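Local coordinates for immunogenic protein MPT63/MPB63 (Mycobacterium tuberculosis, PDB 1LMI), which is of unknown function but is a major secreted, immunogenic protein of Mycobacterium tuberculosis, built as a beta-sandwich, at residues V28-S34 with Q46-A52; I76-L81 with Y106-P112; Q67-A73 with P114-N120; S11-M15 with L126-E130. One frame throughout, in Å; residues are numbered along the deposited sequence.

Overall arrangement
The four contacts divide between bonds within a sheet and packing across the beta-sandwich. Contacts 1 and 3 each join neighbouring antiparallel strands, contact 1 in the four-stranded sheet, contact 3 in the five-stranded, each with a beta bulge, an apolar inner face and a polar outer one. All are partly buried, contact 3 nearest the chain's centre (about 8 Å between centres), contact 2 farthest (about 12 Å). Contacts 2 and 4 tie the sheets together: contact 2 through a tyrosine, a backbone bond and waters, contact 4 through leucine, methionine and tryptophan. Strand 100-109 of contact 2 lies next to strand 46-56 of contact 1. Met-119 of contact 3 is hydrogen-bonded to Leu-126 and Leu-127 of contact 4.

Contact 1 (V28-S34 with Q46-A52); sequences VSDLKSS and QVWEATA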
# COMPACT_ATOMS: atom_id res chain seq x y z
N VAL A 28 -0.83 1.86 -6.92
CA VAL A 28 -0.87 2.89 -5.87
C VAL A 28 -0.79 4.24 -6.56
O VAL A 28 0.01 4.46 -7.50
CB VAL A 28 0.25 2.71 -4.83
CG1 VAL A 28 0.22 3.83 -3.79
CG2 VAL A 28 0.09 1.38 -4.11
N SER A 29 -1.71 5.14 -6.14
CA SER A 29 -1.74 6.47 -6.73
C SER A 29 -2.29 7.47 -5.72
O SER A 29 -2.80 7.12 -4.66
CB SER A 29 -2.63 6.50 -8.00
OG SER A 29 -3.95 6.19 -7.64
N ASP A 30 -2.21 8.77 -6.04
CA ASP A 30 -2.86 9.78 -5.20
C ASP A 30 -2.38 9.73 -3.73
O ASP A 30 -3.12 9.82 -2.75
CB ASP A 30 -4.38 9.67 -5.28
CG ASP A 30 -4.93 9.66 -6.69
OD1 ASP A 30 -5.26 10.75 -7.22
OD2 ASP A 30 -5.05 8.58 -7.31
N LEU A 31 -1.06 9.62 -3.57
CA LEU A 31 -0.41 9.80 -2.30
C LEU A 31 -0.36 11.29 -1.93
O LEU A 31 0.27 12.09 -2.65
CB LEU A 31 1.01 9.24 -2.36
CG LEU A 31 1.91 9.54 -1.16
CD1 LEU A 31 1.46 8.79 0.09
CD2 LEU A 31 3.35 9.21 -1.47
N LYS A 32 -1.01 11.64 -0.83
CA LYS A 32 -1.15 13.08 -0.55
C LYS A 32 -1.54 13.35 0.89
O LYS A 32 -2.02 12.43 1.56
CB LYS A 32 -2.22 13.67 -1.48
CG LYS A 32 -3.62 13.10 -1.29
CD LYS A 32 -4.54 13.67 -2.38
CE LYS A 32 -5.88 12.96 -2.40
NZ LYS A 32 -6.66 13.38 -3.61
N SER A 33 -1.30 14.58 1.34
CA SER A 33 -1.80 14.96 2.67
C SER A 33 -3.30 14.76 2.70
O SER A 33 -4.02 15.09 1.76
CB SER A 33 -1.42 16.40 2.99
OG SER A 33 -1.87 16.63 4.36
N SER A 34 -3.81 14.21 3.81
CA SER A 34 -5.21 13.86 3.92
C SER A 34 -5.90 14.82 4.90
O SER A 34 -5.28 15.35 5.81
CB SER A 34 -5.38 12.42 4.41
OG SER A 34 -6.70 11.91 4.33
N GLN A 46 0.72 14.46 10.74
CA GLN A 46 -0.30 14.74 9.75
C GLN A 46 -0.77 13.46 9.04
O GLN A 46 0.09 12.75 8.53
CB GLN A 46 0.30 15.70 8.71
CG GLN A 46 -0.64 15.93 7.53
CD GLN A 46 -1.86 16.74 7.90
OE1 GLN A 46 -1.75 17.80 8.53
NE2 GLN A 46 -3.03 16.28 7.52
N VAL A 47 -2.08 13.26 8.98
CA VAL A 47 -2.52 12.05 8.28
C VAL A 47 -2.32 12.23 6.76
O VAL A 47 -2.68 13.27 6.22
CB VAL A 47 -3.98 11.71 8.54
CG1 VAL A 47 -4.41 10.47 7.75
CG2 VAL A 47 -4.23 11.50 10.03
N TRP A 48 -1.71 11.22 6.16
CA TRP A 48 -1.58 11.15 4.70
C TRP A 48 -2.40 9.96 4.22
O TRP A 48 -2.79 9.05 4.97
CB TRP A 48 -0.12 10.99 4.26
CG TRP A 48 0.56 12.33 4.18
CD1 TRP A 48 0.63 13.25 5.19
CD2 TRP A 48 1.22 12.87 3.04
NE1 TRP A 48 1.33 14.35 4.74
CE2 TRP A 48 1.69 14.14 3.42
CE3 TRP A 48 1.48 12.42 1.72
CZ2 TRP A 48 2.40 14.97 2.57
CZ3 TRP A 48 2.18 13.25 0.88
CH2 TRP A 48 2.64 14.51 1.29
N GLU A 49 -2.70 9.96 2.93
CA GLU A 49 -3.44 8.88 2.32
C GLU A 49 -2.81 8.51 0.96
O GLU A 49 -2.06 9.28 0.38
CB GLU A 49 -4.92 9.23 2.11
CG GLU A 49 -5.13 10.42 1.17
CD GLU A 49 -6.58 10.68 0.85
OE1 GLU A 49 -7.34 11.15 1.74
OE2 GLU A 49 -7.02 10.41 -0.27
N ALA A 50 -3.16 7.30 0.51
CA ALA A 50 -2.95 6.95 -0.89
C ALA A 50 -4.18 6.11 -1.29
O ALA A 50 -4.94 5.60 -0.47
CB ALA A 50 -1.66 6.23 -1.18
N THR A 51 -4.39 5.96 -2.59
CA THR A 51 -5.43 5.10 -3.13
C THR A 51 -4.80 3.87 -3.76
O THR A 51 -3.98 3.97 -4.68
CB THR A 51 -6.27 5.84 -4.18
OG1 THR A 51 -6.92 6.96 -3.54
CG2 THR A 51 -7.32 4.91 -4.76
N ALA A 52 -5.14 2.70 -3.23
CA ALA A 52 -4.53 1.44 -3.63
C ALA A 52 -5.59 0.49 -4.17
O ALA A 52 -6.71 0.47 -3.65
CB ALA A 52 -3.82 0.79 -2.46
O HOH W 1 -5.74 8.98 -2.16
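Ser-33 lies across the indole of Trp-48 where strands 22-33 and 46-56 run antiparallel in the four-stranded sheet of the beta-sandwich. Ser-33 CA sits 3.6 Å from the centroid of the five-membered ring of Trp-48, only 6° off its normal, a CH-pi contact. With chi1 -85° Trp-48 CG is anti to its carbonyl carbon, and the ring is laid flat against the Lys-32 to Ser-33 peptide. Leu-31 meets the same ring at its edge and at about a right angle, CD1 being 4.0 Å from Trp-48 CE3.

The ladder is interrupted by a beta bulge. Ser-29 pairs with Thr-51 and Lys-32 with Glu-49, each through two backbone bonds, while Asp-30, with positive phi, and Leu-31 take up the extra residue opposite Ala-50. On the buried face Val-28 CG1 lies 4.0 Å from Ala-50 CB, near Phe-68 and Val-117 of the other sheet.

On the opposite face Lys-32 and Glu-49 lie side by side, both with CG held between backbone N and carbonyl carbon. Their aliphatic parts touch, Lys-32 CG to Glu-49 CG 3.9 Å, but their charged ends stay beyond salt-bridge distance as modelled. A water beside the bulge accepts from Thr-51 OG1 and donates to Asp-30 O. The carboxylate is gripped from Ser-34, whose hydroxyl also takes a bond from Ala-36 N: Ser-34 OG donates to the anti lone pair of Glu-49 OE1 at 2.8 Å.

Contact 2 (I76-L81 with Y106-P112); sequences INYRVL and YFDVTGP
Tyr-78 and Pro-112 share the hydrogen bond that closes one end of this contact: Tyr-78 OH donates to Pro-112 O at 2.6 Å, slightly tilted from the carbonyl plane. At the other end Leu-81 N donates to Tyr-106 O at 2.8 Å, nearly straight at 166°. Two waters add bridges between backbones, one from Arg-79 O to Asp-108 N, the other from Leu-81 O to Tyr-106 N.

Apolar contact fills the space between. Tyr-78 CG is anti to its carbonyl carbon (chi1 -49°), which sends the ring along 106-112 until Val-109 CA lies over its face, 4.1 Å from the ring centroid. Val-109 CG1 comes within 3.8 Å of Tyr-78 CZ. Beyond the ring, Ile-76 CD1 meets Pro-112 CD at 3.6 Å. At the Leu-81 end, Val-80 CB rests 4.0 Å from Phe-107 CE1.

Strand 77-79 is an outer strand of the five-stranded sheet and 100-109 of the four-stranded one, so the sandwich is drawn together along this side. With one direct backbone bond between the segments, supplemented by waters at the close Arg-79 to Leu-81 end, the joint depends on a phenol, fixed at its hydroxyl and along its ring, to span the wider end.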
# COMPACT_ATOMS: atom_id res chain seq x y z
N ILE A 76 13.24 7.75 5.16
CA ILE A 76 12.33 7.79 6.30
C ILE A 76 11.05 7.05 5.94
O ILE A 76 10.53 7.13 4.82
CB ILE A 76 11.99 9.22 6.74
CG1 ILE A 76 13.17 9.88 7.48
CG2 ILE A 76 10.74 9.28 7.59
CD1 ILE A 76 12.76 11.20 8.11
N ASN A 77 10.54 6.26 6.88
CA ASN A 77 9.44 5.34 6.64
C ASN A 77 8.28 5.57 7.61
O ASN A 77 8.52 5.74 8.80
CB ASN A 77 9.93 3.89 6.81
CG ASN A 77 8.92 2.82 6.45
OD1 ASN A 77 8.83 2.39 5.28
ND2 ASN A 77 8.16 2.37 7.42
N TYR A 78 7.07 5.57 7.07
CA TYR A 78 5.87 5.72 7.85
C TYR A 78 4.99 4.49 7.56
O TYR A 78 4.60 4.26 6.41
CB TYR A 78 5.09 7.00 7.52
CG TYR A 78 5.93 8.27 7.49
CD1 TYR A 78 6.44 8.76 8.71
CD2 TYR A 78 6.20 8.95 6.32
CE1 TYR A 78 7.21 9.91 8.71
CE2 TYR A 78 6.96 10.12 6.31
CZ TYR A 78 7.45 10.57 7.52
OH TYR A 78 8.21 11.73 7.56
N ARG A 79 4.70 3.71 8.58
CA ARG A 79 3.88 2.53 8.47
C ARG A 79 2.45 2.88 8.07
O ARG A 79 1.90 3.89 8.52
CB ARG A 79 3.82 1.77 9.81
CG ARG A 79 5.16 1.24 10.30
CD ARG A 79 5.64 -0.02 9.56
NE ARG A 79 4.71 -1.12 9.76
CZ ARG A 79 3.95 -1.67 8.82
NH1 ARG A 79 3.95 -1.23 7.56
NH2 ARG A 79 3.16 -2.67 9.19
N VAL A 80 1.84 2.01 7.27
CA VAL A 80 0.41 2.11 7.05
C VAL A 80 -0.35 1.97 8.36
O VAL A 80 0.06 1.21 9.26
CB VAL A 80 -0.02 1.06 6.01
CG1 VAL A 80 0.03 -0.39 6.52
CG2 VAL A 80 -1.46 1.31 5.54
N LEU A 81 -1.44 2.73 8.46
CA LEU A 81 -2.31 2.62 9.62
C LEU A 81 -3.31 1.51 9.33
O LEU A 81 -4.48 1.74 9.05
CB LEU A 81 -3.03 3.95 9.87
CG LEU A 81 -2.06 5.08 10.18
CD1 LEU A 81 -2.81 6.29 10.70
CD2 LEU A 81 -1.03 4.63 11.21
N TYR A 106 -3.88 4.77 4.89
CA TYR A 106 -3.44 5.97 5.60
C TYR A 106 -2.09 5.82 6.28
O TYR A 106 -1.66 4.71 6.56
CB TYR A 106 -4.52 6.31 6.64
CG TYR A 106 -5.84 6.66 5.98
CD1 TYR A 106 -6.01 7.92 5.44
CD2 TYR A 106 -6.89 5.75 5.88
CE1 TYR A 106 -7.20 8.29 4.83
CE2 TYR A 106 -8.08 6.11 5.27
CZ TYR A 106 -8.22 7.38 4.74
OH TYR A 106 -9.41 7.71 4.12
N PHE A 107 -1.44 6.95 6.56
CA PHE A 107 -0.13 7.01 7.20
C PHE A 107 -0.09 8.17 8.21
O PHE A 107 -0.77 9.18 7.97
CB PHE A 107 0.99 7.20 6.17
CG PHE A 107 0.93 6.25 4.99
CD1 PHE A 107 1.50 5.00 5.03
CD2 PHE A 107 0.28 6.66 3.84
CE1 PHE A 107 1.41 4.17 3.95
CE2 PHE A 107 0.18 5.80 2.74
CZ PHE A 107 0.75 4.55 2.79
N ASP A 108 0.68 8.08 9.28
CA ASP A 108 0.83 9.21 10.20
C ASP A 108 2.17 9.86 9.96
O ASP A 108 3.22 9.35 10.35
CB ASP A 108 0.72 8.69 11.64
CG ASP A 108 0.74 9.78 12.70
OD1 ASP A 108 0.77 10.96 12.29
OD2 ASP A 108 0.71 9.41 13.90
N VAL A 109 2.20 10.98 9.21
CA VAL A 109 3.48 11.54 8.79
C VAL A 109 4.00 12.50 9.87
O VAL A 109 3.41 13.55 10.10
CB VAL A 109 3.32 12.24 7.43
CG1 VAL A 109 4.58 13.02 7.05
CG2 VAL A 109 2.97 11.23 6.33
N THR A 110 5.08 12.07 10.49
CA THR A 110 5.65 12.85 11.58
C THR A 110 6.95 13.55 11.21
O THR A 110 7.56 14.23 12.05
CB THR A 110 5.96 11.90 12.76
OG1 THR A 110 6.78 10.87 12.26
CG2 THR A 110 4.67 11.33 13.33
N GLY A 111 7.45 13.41 10.01
CA GLY A 111 8.65 14.07 9.55
C GLY A 111 8.44 14.66 8.16
O GLY A 111 7.30 15.08 7.90
N PRO A 112 9.46 14.68 7.35
CA PRO A 112 9.33 15.19 5.98
C PRO A 112 8.22 14.44 5.23
O PRO A 112 7.92 13.26 5.50
CB PRO A 112 10.68 14.92 5.33
CG PRO A 112 11.64 14.85 6.48
CD PRO A 112 10.86 14.25 7.61
O HOH W 2 2.41 5.88 10.02
O HOH W 3 -4.81 2.61 6.64

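Contact 3 (Q67-A73 with P114-N120); sequences QFNARTA and PTIVAMN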
# COMPACT_ATOMS: atom_id res chain seq x y z
N GLN A 67 1.44 -4.51 4.82
CA GLN A 67 2.77 -4.44 4.21
C GLN A 67 3.07 -3.05 3.65
O GLN A 67 4.23 -2.82 3.29
CB GLN A 67 2.93 -5.48 3.08
CG GLN A 67 2.90 -6.92 3.57
CD GLN A 67 3.27 -7.89 2.45
OE1 GLN A 67 3.34 -7.53 1.29
NE2 GLN A 67 3.53 -9.13 2.86
N PHE A 68 2.08 -2.15 3.60
CA PHE A 68 2.31 -0.84 3.01
C PHE A 68 3.03 0.13 3.94
O PHE A 68 2.96 0.09 5.19
CB PHE A 68 1.00 -0.17 2.60
CG PHE A 68 0.41 -0.61 1.27
CD1 PHE A 68 1.13 -0.40 0.11
CD2 PHE A 68 -0.83 -1.18 1.21
CE1 PHE A 68 0.59 -0.79 -1.10
CE2 PHE A 68 -1.38 -1.57 0.00
CZ PHE A 68 -0.66 -1.38 -1.15
N ASN A 69 3.76 1.05 3.30
CA ASN A 69 4.57 2.07 3.94
C ASN A 69 4.68 3.28 2.99
O ASN A 69 4.67 3.07 1.76
CB ASN A 69 6.00 1.60 4.24
CG ASN A 69 6.08 0.35 5.09
OD1 ASN A 69 6.11 0.50 6.32
ND2 ASN A 69 6.06 -0.83 4.46
N ALA A 70 4.78 4.46 3.59
CA ALA A 70 5.07 5.69 2.86
C ALA A 70 6.48 6.12 3.21
O ALA A 70 6.88 6.05 4.37
CB ALA A 70 4.01 6.73 3.14
N ARG A 71 7.25 6.54 2.20
CA ARG A 71 8.64 6.89 2.47
C ARG A 71 9.03 8.20 1.80
O ARG A 71 8.39 8.64 0.85
CB ARG A 71 9.59 5.80 1.96
CG ARG A 71 9.32 4.43 2.57
CD ARG A 71 10.37 3.46 2.00
NE ARG A 71 10.22 2.17 2.68
CZ ARG A 71 10.72 1.04 2.22
NH1 ARG A 71 11.41 1.02 1.09
NH2 ARG A 71 10.54 -0.09 2.90
N THR A 72 10.10 8.77 2.33
CA THR A 72 10.84 9.83 1.69
C THR A 72 11.99 9.24 0.86
O THR A 72 12.37 8.08 1.02
CB THR A 72 11.47 10.85 2.66
OG1 THR A 72 12.51 10.13 3.35
CG2 THR A 72 10.44 11.35 3.63
N ALA A 73 12.54 10.03 -0.06
CA ALA A 73 13.59 9.50 -0.91
C ALA A 73 14.81 9.00 -0.16
O ALA A 73 15.46 8.06 -0.64
CB ALA A 73 14.07 10.59 -1.87
N PRO A 114 6.18 12.31 2.55
CA PRO A 114 6.60 11.22 1.68
C PRO A 114 6.29 11.46 0.20
O PRO A 114 5.36 12.21 -0.11
CB PRO A 114 5.71 10.07 2.21
CG PRO A 114 4.45 10.73 2.68
CD PRO A 114 4.89 12.08 3.22
N THR A 115 7.02 10.74 -0.64
CA THR A 115 6.83 10.80 -2.07
C THR A 115 6.83 9.43 -2.71
O THR A 115 6.77 9.29 -3.94
CB THR A 115 7.98 11.60 -2.72
OG1 THR A 115 9.26 11.10 -2.30
CG2 THR A 115 7.84 13.03 -2.24
N ILE A 116 6.91 8.39 -1.89
CA ILE A 116 7.08 7.01 -2.30
C ILE A 116 6.15 6.13 -1.47
O ILE A 116 5.90 6.40 -0.30
CB ILE A 116 8.54 6.59 -2.04
CG1 ILE A 116 9.51 7.36 -2.96
CG2 ILE A 116 8.76 5.08 -2.15
CD1 ILE A 116 10.92 7.33 -2.38
N VAL A 117 5.61 5.06 -2.09
CA VAL A 117 4.95 4.03 -1.30
C VAL A 117 5.69 2.71 -1.54
O VAL A 117 6.12 2.41 -2.65
CB VAL A 117 3.46 3.89 -1.64
CG1 VAL A 117 2.82 2.67 -1.00
CG2 VAL A 117 2.73 5.14 -1.17
N ALA A 118 5.90 1.92 -0.49
CA ALA A 118 6.61 0.64 -0.67
C ALA A 118 5.85 -0.47 0.05
O ALA A 118 5.33 -0.21 1.16
CB ALA A 118 8.02 0.72 -0.11
N MET A 119 5.77 -1.66 -0.53
CA MET A 119 5.23 -2.81 0.18
C MET A 119 6.42 -3.66 0.64
O MET A 119 7.23 -4.04 -0.21
CB MET A 119 4.29 -3.70 -0.66
CG MET A 119 2.93 -3.10 -0.97
SD MET A 119 1.80 -4.30 -1.80
CE MET A 119 3.06 -5.49 -2.24
N ASN A 120 6.50 -3.95 1.94
CA ASN A 120 7.56 -4.77 2.52
C ASN A 120 6.92 -5.84 3.40
O ASN A 120 6.01 -5.53 4.15
CB ASN A 120 8.48 -3.84 3.30
CG ASN A 120 9.67 -4.47 4.04
OD1 ASN A 120 10.83 -4.14 3.72
ND2 ASN A 120 9.36 -5.29 5.01
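Phe-68 and Met-119 form the tight side of this antiparallel pairing in the five-stranded sheet of the beta-sandwich. Their side chains run side by side into the interior, with Phe-68 CE1 just 3.3 Å from Met-119 CG. The sulfur makes an oblique Met-aromatic contact, Met-119 SD standing 4.2 Å from the Phe-68 ring centroid. Met-119 bends almost eclipsed at its last torsion (chi3 -15°), perhaps under pressure from the tight packing. Val-117 CG1 closes on Phe-68 CD1 at 3.7 Å, and Ala-70 CB meets Pro-114 CB at 3.9 Å. Trp-26, Val-28 and Ile-105 of the facing sheet pack on the same side.

The other face is polar, held by hydrogen bonds and charge. Arg-71 extends from CG to NE over Ala-118, whose CB lies 3.5 Å above the guanidinium plane. The arginine is held beyond the two segments, NE to Asn-77 and NH2 in a salt bridge to Asp-125. Asn-69 ND2 bonds weakly to Ala-118 O, while its OD1 accepts from Asn-77 and Arg-79.

Looser is the end at exposed Ala-73, whose CA Ile-116 CD1 merely touches (3.7 Å). There the ladder ends in a classic beta bulge: Thr-115 N donates to Arg-71 O at 2.9 Å, and Ile-116 N reaches that same oxygen weakly at 3.1 Å.

Contact 4 (S11-M15 with L126-E130); sequences SELTM and LLIWE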
# COMPACT_ATOMS: atom_id res chain seq x y z
N SER A 11 0.86 3.67 -11.51
CA SER A 11 1.01 2.44 -12.28
C SER A 11 0.71 1.19 -11.46
O SER A 11 0.92 1.15 -10.25
CB SER A 11 2.41 2.27 -12.83
OG SER A 11 2.67 3.29 -13.81
N GLU A 12 0.22 0.17 -12.14
CA GLU A 12 0.01 -1.15 -11.55
C GLU A 12 1.22 -2.04 -11.79
O GLU A 12 1.65 -2.20 -12.94
CB GLU A 12 -1.23 -1.80 -12.17
CG GLU A 12 -1.63 -3.07 -11.40
CD GLU A 12 -3.04 -3.43 -11.79
OE1 GLU A 12 -3.92 -2.55 -11.64
OE2 GLU A 12 -3.23 -4.58 -12.28
N LEU A 13 1.78 -2.55 -10.69
CA LEU A 13 2.94 -3.43 -10.74
C LEU A 13 2.52 -4.88 -10.50
O LEU A 13 1.68 -5.08 -9.60
CB LEU A 13 3.98 -2.99 -9.69
CG LEU A 13 4.37 -1.50 -9.72
CD1 LEU A 13 5.34 -1.13 -8.59
CD2 LEU A 13 4.97 -1.16 -11.08
N THR A 14 3.06 -5.82 -11.23
CA THR A 14 2.73 -7.25 -11.19
C THR A 14 3.73 -8.00 -10.36
O THR A 14 4.95 -7.85 -10.48
CB THR A 14 2.74 -7.78 -12.65
OG1 THR A 14 1.61 -7.14 -13.32
N MET A 15 3.26 -8.86 -9.45
CA MET A 15 4.25 -9.72 -8.78
C MET A 15 3.70 -11.14 -8.84
O MET A 15 2.52 -11.41 -8.66
CB MET A 15 4.57 -9.18 -7.40
CG MET A 15 4.34 -10.01 -6.19
SD MET A 15 4.89 -9.15 -4.66
CE MET A 15 3.28 -8.60 -4.07
N LEU A 126 9.23 -5.47 -1.63
CA LEU A 126 8.68 -6.22 -2.76
C LEU A 126 8.32 -5.29 -3.92
O LEU A 126 8.71 -5.55 -5.06
CB LEU A 126 7.43 -7.00 -2.33
CG LEU A 126 7.68 -8.14 -1.34
CD1 LEU A 126 6.36 -8.78 -0.97
CD2 LEU A 126 8.66 -9.18 -1.89
N LEU A 127 7.58 -4.24 -3.63
CA LEU A 127 7.05 -3.32 -4.65
C LEU A 127 7.22 -1.88 -4.18
O LEU A 127 6.95 -1.59 -3.00
CB LEU A 127 5.57 -3.55 -4.92
CG LEU A 127 5.10 -4.92 -5.40
CD1 LEU A 127 3.58 -5.02 -5.46
CD2 LEU A 127 5.67 -5.17 -6.79
N ILE A 128 7.66 -1.01 -5.09
CA ILE A 128 7.88 0.39 -4.75
C ILE A 128 7.29 1.28 -5.83
O ILE A 128 7.57 1.00 -7.00
CB ILE A 128 9.39 0.66 -4.61
CG1 ILE A 128 10.01 -0.24 -3.52
CG2 ILE A 128 9.59 2.14 -4.37
CD1 ILE A 128 11.51 -0.08 -3.44
N TRP A 129 6.53 2.29 -5.48
CA TRP A 129 5.94 3.29 -6.35
C TRP A 129 6.57 4.66 -6.05
O TRP A 129 6.51 5.08 -4.89
CB TRP A 129 4.43 3.42 -6.22
CG TRP A 129 3.66 2.17 -6.54
CD1 TRP A 129 3.01 1.93 -7.73
CD2 TRP A 129 3.44 1.02 -5.72
NE1 TRP A 129 2.42 0.69 -7.69
CE2 TRP A 129 2.67 0.12 -6.46
CE3 TRP A 129 3.84 0.67 -4.42
CZ2 TRP A 129 2.27 -1.11 -5.95
CZ3 TRP A 129 3.45 -0.57 -3.91
CH2 TRP A 129 2.67 -1.45 -4.68
N GLU A 130 7.17 5.28 -7.06
CA GLU A 130 7.88 6.54 -6.86
C GLU A 130 7.43 7.59 -7.86
O GLU A 130 6.71 7.27 -8.81
CB GLU A 130 9.39 6.31 -7.00
CG GLU A 130 9.86 5.91 -8.37
CD GLU A 130 11.30 5.45 -8.46
OE1 GLU A 130 11.95 5.31 -7.41
OE2 GLU A 130 11.75 5.23 -9.61
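Leu-13 lays its CD1 methyl over one face of the Trp-129 indole, 3.7 Å from the centroid of the five-membered ring and 18° off its normal. It is a CH-pi contact placed toward the rim of the ring system. Leu-13 CG is anti to its carbonyl carbon (chi1 -52°), and the leucine and tryptophan overlap while pointing opposite ways, each reaching from its own strand. The same methyl, Leu-13 CD1, also packs 3.5 Å from Ile-128 O. Leu-127 CD2 lies beside them, 4.0 Å from Leu-13 CB.

Further along, Met-15 reaches across by a bend at its end: SD lies 4.0 Å from Leu-126 CD1, and CE touches Leu-127 CD1 at 3.9 Å. Leu-126 and Leu-127 form a classic beta bulge opposite Met-119 of the neighbouring strand, and both also touch Met-15. Met-119 and Trp-26 pack round the same group.

At the margin the chemistry turns polar. Trp-129 NE1 makes a weak hydrogen bond to Ser-11 O at 3.0 Å, the oxygen lying at the edge of the ring in its plane. The bend at the hydrogen is marked, 131°.

The strands here belong to opposite sheets and run nearly antiparallel, their axes 8.5 Å apart, so no backbone ladder links them. Cohesion between the two sheets at this place therefore rests on interdigitated apolar side chains, with the indole N-H adding a modest directional tie.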